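Spindle pole body component (Chaetomium thermophilum, PDB 6L82) probably binds gamma-tubulin and microtubule minus ends as a GCP5-type member of the gamma-tubulin complex protein family, here represented by its N-terminal region. Local coordinates at residues V58-L62 with L100-E105; A16-V20 with C37-L42. All coordinates share one frame; numbering follows the deposited sequence.

Contact 1. Residues V58-L62 with L100-E105; sequences VQDRL and LHLLLE
V58 opens the contact by reaching across to three residues of 100-105. Two roughly co-directional helices pack here in the all-helical N-terminal piece of this GCP5, their segment axes 10.3 Å apart at an angle of 44°. The two methyls of V58 divide the work. V58 CG1 lies 3.8 Å from L100 CB and also touches L104 CD1. CG2, placed beside the backbone N (chi1 164° puts CG1 anti to it), rests on H101 CB. Q59 adds little: its amide NE2 skirts L100 CD1 at the margin. R61 then stretches over L104. Its chain bends at chi3, and one face of the guanidinium is covered by L104 CB, off centre toward the rim. The same group meets E105 with its edge. R61 presents NH1 and NH2 end-on, and both donate to the single oxygen OE1: R61 NH1 to E105 OE1 at 2.9 Å and R61 NH2 to E105 OE1 at 3.2 Å. OE1 lies almost in the guanidinium plane, whereas the two flat groups are turned 78° apart. NH1 meets OE1 nearly along its C-O bond; NH2 comes from above the carboxylate plane. An alanine at R61 would remove both donors and is likely to leave the E105 carboxylate without this countercharge, close to an acidic side chain of another protein's chain. L62 closes the walk on the apolar side. L62 CD2 meets L104 CD2 at 3.6 Å, and its CD1 lies by L100 CD1. L62 also touches L85, and L100 touches L88, both on helix 75-88, so a third helix joins this packing. The chemistry is therefore split: V58, L62, L100 and L104 form an apolar seam between helices 55-71 and 96-106, bordered by a partly exposed salt bridge in which both N-H donors converge on OE1.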
loop_
_atom_site.group_PDB
_atom_site.type_symbol
_atom_site.label_atom_id
_atom_site.label_comp_id
_atom_site.label_asym_id
_atom_site.label_seq_id
_atom_site.Cartn_x
_atom_site.Cartn_y
_atom_site.Cartn_z
ATOM N N VAL A 58 12.828 7.129 -5.626
ATOM C CA VAL A 58 12.307 5.766 -5.697
ATOM C C VAL A 58 13.330 4.840 -6.342
ATOM O O VAL A 58 13.589 3.733 -5.856
ATOM C CB VAL A 58 10.975 5.741 -6.469
ATOM C CG1 VAL A 58 10.636 4.317 -6.885
ATOM C CG2 VAL A 58 9.831 6.367 -5.641
ATOM N N GLN A 59 13.923 5.270 -7.457
ATOM C CA GLN A 59 14.856 4.380 -8.146
ATOM C C GLN A 59 16.145 4.234 -7.358
ATOM O O GLN A 59 16.738 3.147 -7.331
ATOM C CB GLN A 59 15.153 4.881 -9.565
ATOM C CG GLN A 59 13.925 4.943 -10.491
ATOM C CD GLN A 59 13.392 3.569 -10.908
ATOM O OE1 GLN A 59 14.151 2.599 -11.026
ATOM N NE2 GLN A 59 12.074 3.486 -11.143
ATOM N N ASP A 60 16.578 5.308 -6.693
ATOM C CA ASP A 60 17.762 5.226 -5.850
ATOM C C ASP A 60 17.531 4.282 -4.675
ATOM O O ASP A 60 18.424 3.508 -4.314
ATOM C CB ASP A 60 18.157 6.623 -5.367
ATOM C CG ASP A 60 19.496 6.642 -4.647
ATOM O OD1 ASP A 60 20.538 6.512 -5.325
ATOM O OD2 ASP A 60 19.508 6.808 -3.408
ATOM N N ARG A 61 16.336 4.298 -4.085
ATOM C CA ARG A 61 16.090 3.373 -2.982
ATOM C C ARG A 61 16.000 1.937 -3.486
ATOM O O ARG A 61 16.418 1.001 -2.797
ATOM C CB ARG A 61 14.820 3.755 -2.226
ATOM C CG ARG A 61 14.924 5.025 -1.380
ATOM C CD ARG A 61 13.527 5.512 -0.888
ATOM N NE ARG A 61 12.952 4.675 0.172
ATOM C CZ ARG A 61 11.805 4.932 0.805
ATOM N NH1 ARG A 61 11.084 6.003 0.496
ATOM N NH2 ARG A 61 11.371 4.108 1.751
ATOM N N LEU A 62 15.454 1.737 -4.685
ATOM C CA LEU A 62 15.450 0.395 -5.251
ATOM C C LEU A 62 16.867 -0.054 -5.610
ATOM O O LEU A 62 17.204 -1.238 -5.473
ATOM C CB LEU A 62 14.532 0.348 -6.469
ATOM C CG LEU A 62 13.053 0.637 -6.184
ATOM C CD1 LEU A 62 12.303 0.817 -7.488
ATOM C CD2 LEU A 62 12.427 -0.475 -5.372
ATOM N N LEU A 100 5.421 2.162 -6.394
ATOM C CA LEU A 100 6.669 1.644 -5.857
ATOM C C LEU A 100 7.033 2.382 -4.582
ATOM O O LEU A 100 7.521 1.774 -3.621
ATOM C CB LEU A 100 7.794 1.740 -6.892
ATOM C CG LEU A 100 7.657 1.073 -8.255
ATOM C CD1 LEU A 100 8.643 1.630 -9.303
ATOM C CD2 LEU A 100 7.835 -0.436 -8.089
ATOM N N HIS A 101 6.776 3.695 -4.548
ATOM C CA HIS A 101 6.978 4.460 -3.321
ATOM C C HIS A 101 6.203 3.848 -2.167
ATOM O O HIS A 101 6.737 3.695 -1.060
ATOM C CB HIS A 101 6.547 5.908 -3.524
ATOM C CG HIS A 101 6.893 6.799 -2.374
ATOM N ND1 HIS A 101 6.528 8.127 -2.323
ATOM C CD2 HIS A 101 7.565 6.550 -1.224
ATOM C CE1 HIS A 101 6.980 8.664 -1.204
ATOM N NE2 HIS A 101 7.619 7.730 -0.522
ATOM N N LEU A 102 4.943 3.490 -2.415
ATOM C CA LEU A 102 4.123 2.828 -1.406
ATOM C C LEU A 102 4.769 1.531 -0.943
ATOM O O LEU A 102 4.823 1.257 0.264
ATOM C CB LEU A 102 2.718 2.554 -1.970
ATOM C CG LEU A 102 1.821 1.671 -1.098
ATOM C CD1 LEU A 102 1.435 2.400 0.191
ATOM C CD2 LEU A 102 0.570 1.208 -1.851
ATOM N N LEU A 103 5.278 0.721 -1.886
ATOM C CA LEU A 103 5.932 -0.531 -1.495
ATOM C C LEU A 103 7.226 -0.262 -0.735
ATOM O O LEU A 103 7.511 -0.935 0.264
ATOM C CB LEU A 103 6.203 -1.425 -2.713
ATOM C CG LEU A 103 4.988 -1.751 -3.596
ATOM C CD1 LEU A 103 5.372 -2.661 -4.752
ATOM C CD2 LEU A 103 3.837 -2.354 -2.769
ATOM N N LEU A 104 8.016 0.721 -1.180
ATOM C CA LEU A 104 9.203 1.105 -0.416
ATOM C C LEU A 104 8.840 1.478 1.019
ATOM O O LEU A 104 9.558 1.116 1.959
ATOM C CB LEU A 104 9.935 2.258 -1.104
ATOM C CG LEU A 104 10.550 1.921 -2.454
ATOM C CD1 LEU A 104 11.020 3.157 -3.183
ATOM C CD2 LEU A 104 11.722 0.994 -2.216
ATOM N N GLU A 105 7.706 2.171 1.209
ATOM C CA GLU A 105 7.307 2.574 2.557
ATOM C C GLU A 105 6.845 1.393 3.399
ATOM O O GLU A 105 6.939 1.450 4.626
ATOM C CB GLU A 105 6.202 3.623 2.493
ATOM C CG GLU A 105 6.676 4.985 2.008
ATOM C CD GLU A 105 7.777 5.558 2.877
ATOM O OE1 GLU A 105 8.839 5.907 2.328
ATOM O OE2 GLU A 105 7.575 5.663 4.107
#

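Contact 2. Residues A16-V20 with C37-L42; sequences ADDLV and CRDFVL
Segments 16-20 and 37-42 are the facing parts of a helical hairpin made by helices 5-23 and 31-45, which are consecutive in the chain. The segment axes come within 9.0 Å, and their directions differ by 122°, so the pair is antiparallel in sense but steeply crossed. The backbones draw nearest at A16 and R38, whose CA atoms are 5.7 Å apart. The small A16 side chain suits this close crossing. A16 CB points at the other helix and meets V41 CG1 at 3.9 Å, with L42 CG also in contact. L42 further packs on L9 and L12 of helix 5-23. One turn on from A16, V20 continues the apolar face. V20 CG2 presses on C37 CB at 3.6 Å and is also near V41 CG2; this methyl is anti to the carbonyl carbon because CG1 is anti to the backbone N (chi1 166°). L19 makes a looser contact, CD2 to V41 CG1. At the partly exposed side D17 and R38 form a salt bridge of charges alone, with D17 OD2 3.5 Å from R38 NE. No N-H of R38 points at the carboxylate; R38 NE has a weak hydrogen bond to G13 O instead. The carboxylate and guanidinium planes are 25° apart, and D17 OD1 sits over one face of the R38 guanidinium, 3.4 Å above its plane and displaced toward the rim.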
loop_
_atom_site.group_PDB
_atom_site.type_symbol
_atom_site.label_atom_id
_atom_site.label_comp_id
_atom_site.label_asym_id
_atom_site.label_seq_id
_atom_site.Cartn_x
_atom_site.Cartn_y
_atom_site.Cartn_z
ATOM N N ALA A 16 -12.178 2.343 1.539
ATOM C CA ALA A 16 -11.747 2.392 2.938
ATOM C C ALA A 16 -12.240 1.163 3.683
ATOM O O ALA A 16 -11.489 0.546 4.444
ATOM C CB ALA A 16 -12.252 3.666 3.621
ATOM N N ASP A 17 -13.499 0.788 3.446
ATOM C CA ASP A 17 -14.057 -0.474 3.940
ATOM C C ASP A 17 -13.205 -1.673 3.542
ATOM O O ASP A 17 -12.986 -2.584 4.349
ATOM C CB ASP A 17 -15.484 -0.687 3.405
ATOM C CG ASP A 17 -16.532 0.172 4.085
ATOM O OD1 ASP A 17 -17.361 0.783 3.372
ATOM O OD2 ASP A 17 -16.601 0.159 5.331
ATOM N N ASP A 18 -12.813 -1.751 2.262
ATOM C CA ASP A 18 -11.968 -2.861 1.816
ATOM C C ASP A 18 -10.666 -2.875 2.586
ATOM O O ASP A 18 -10.210 -3.931 3.041
ATOM C CB ASP A 18 -11.680 -2.779 0.314
ATOM C CG ASP A 18 -12.947 -2.726 -0.544
ATOM O OD1 ASP A 18 -14.044 -3.056 -0.040
ATOM O OD2 ASP A 18 -12.821 -2.397 -1.743
ATOM N N LEU A 19 -10.054 -1.699 2.752
ATOM C CA LEU A 19 -8.757 -1.635 3.407
ATOM C C LEU A 19 -8.877 -2.148 4.833
ATOM O O LEU A 19 -8.090 -2.992 5.276
ATOM C CB LEU A 19 -8.230 -0.197 3.374
ATOM C CG LEU A 19 -6.714 -0.016 3.464
ATOM C CD1 LEU A 19 -6.022 -0.734 2.293
ATOM C CD2 LEU A 19 -6.320 1.464 3.497
ATOM N N VAL A 20 -9.916 -1.710 5.539
ATOM C CA VAL A 20 -10.132 -2.178 6.899
ATOM C C VAL A 20 -10.374 -3.681 6.908
ATOM O O VAL A 20 -9.698 -4.433 7.618
ATOM C CB VAL A 20 -11.297 -1.402 7.525
ATOM C CG1 VAL A 20 -11.774 -2.090 8.803
ATOM C CG2 VAL A 20 -10.864 0.052 7.747
ATOM N N CYS A 37 -12.294 2.369 12.459
ATOM C CA CYS A 37 -11.172 2.221 11.538
ATOM C C CYS A 37 -11.466 2.898 10.207
ATOM O O CYS A 37 -10.596 3.535 9.600
ATOM C CB CYS A 37 -10.873 0.737 11.322
ATOM S SG CYS A 37 -10.232 -0.154 12.764
ATOM N N ARG A 38 -12.694 2.775 9.735
ATOM C CA ARG A 38 -13.026 3.346 8.441
ATOM C C ARG A 38 -13.058 4.865 8.492
ATOM O O ARG A 38 -12.590 5.543 7.570
ATOM C CB ARG A 38 -14.360 2.797 7.990
ATOM C CG ARG A 38 -15.037 3.690 7.147
ATOM C CD ARG A 38 -15.696 2.904 6.105
ATOM N NE ARG A 38 -16.296 3.591 5.136
ATOM C CZ ARG A 38 -17.430 4.025 5.242
ATOM N NH1 ARG A 38 -18.052 3.875 6.285
ATOM N NH2 ARG A 38 -17.953 4.639 4.311
ATOM N N ASP A 39 -13.654 5.423 9.542
ATOM C CA ASP A 39 -13.598 6.863 9.723
ATOM C C ASP A 39 -12.154 7.340 9.827
ATOM O O ASP A 39 -11.790 8.375 9.252
ATOM C CB ASP A 39 -14.409 7.252 10.964
ATOM C CG ASP A 39 -14.154 8.664 11.401
ATOM O OD1 ASP A 39 -14.755 9.576 10.792
ATOM O OD2 ASP A 39 -13.340 8.863 12.335
ATOM N N PHE A 40 -11.308 6.584 10.541
ATOM C CA PHE A 40 -9.890 6.931 10.613
ATOM C C PHE A 40 -9.254 6.968 9.231
ATOM O O PHE A 40 -8.397 7.821 8.963
ATOM C CB PHE A 40 -9.132 5.944 11.500
ATOM C CG PHE A 40 -7.659 5.884 11.207
ATOM C CD1 PHE A 40 -6.824 6.931 11.553
ATOM C CD2 PHE A 40 -7.113 4.790 10.567
ATOM C CE1 PHE A 40 -5.480 6.882 11.273
ATOM C CE2 PHE A 40 -5.775 4.743 10.300
ATOM C CZ PHE A 40 -4.957 5.788 10.649
ATOM N N VAL A 41 -9.639 6.043 8.341
ATOM C CA VAL A 41 -8.963 5.988 7.042
ATOM C C VAL A 41 -9.351 7.192 6.192
ATOM O O VAL A 41 -8.500 7.825 5.554
ATOM C CB VAL A 41 -9.271 4.678 6.299
ATOM C CG1 VAL A 41 -8.696 4.759 4.905
ATOM C CG2 VAL A 41 -8.707 3.496 7.036
ATOM N N LEU A 42 -10.637 7.530 6.178
ATOM C CA LEU A 42 -11.101 8.662 5.385
ATOM C C LEU A 42 -10.560 9.975 5.921
ATOM O O LEU A 42 -10.224 10.880 5.146
ATOM C CB LEU A 42 -12.621 8.685 5.369
ATOM C CG LEU A 42 -13.219 7.501 4.614
ATOM C CD1 LEU A 42 -14.659 7.324 5.038
ATOM C CD2 LEU A 42 -13.105 7.762 3.147
#

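Contact 2 comes first along the chain and is complete before contact 1 begins. It pairs helices 5-23 and 31-45. Contact 1 pairs helices 55-71 and 96-106, with helix 75-88 in the chain between them. The two contacts therefore share no helix, although helices 31-45 and 55-71 are successive. Their centres are 24 Å apart, on opposite sides of the chain's centre, and their nearest atoms are about 8 Å apart without touching. Each thus joins a different pair of helices in this all-helical N-terminal piece. Both lie within reach of another protein's chain, consistent with a fragment that packs its helices partly against a partner.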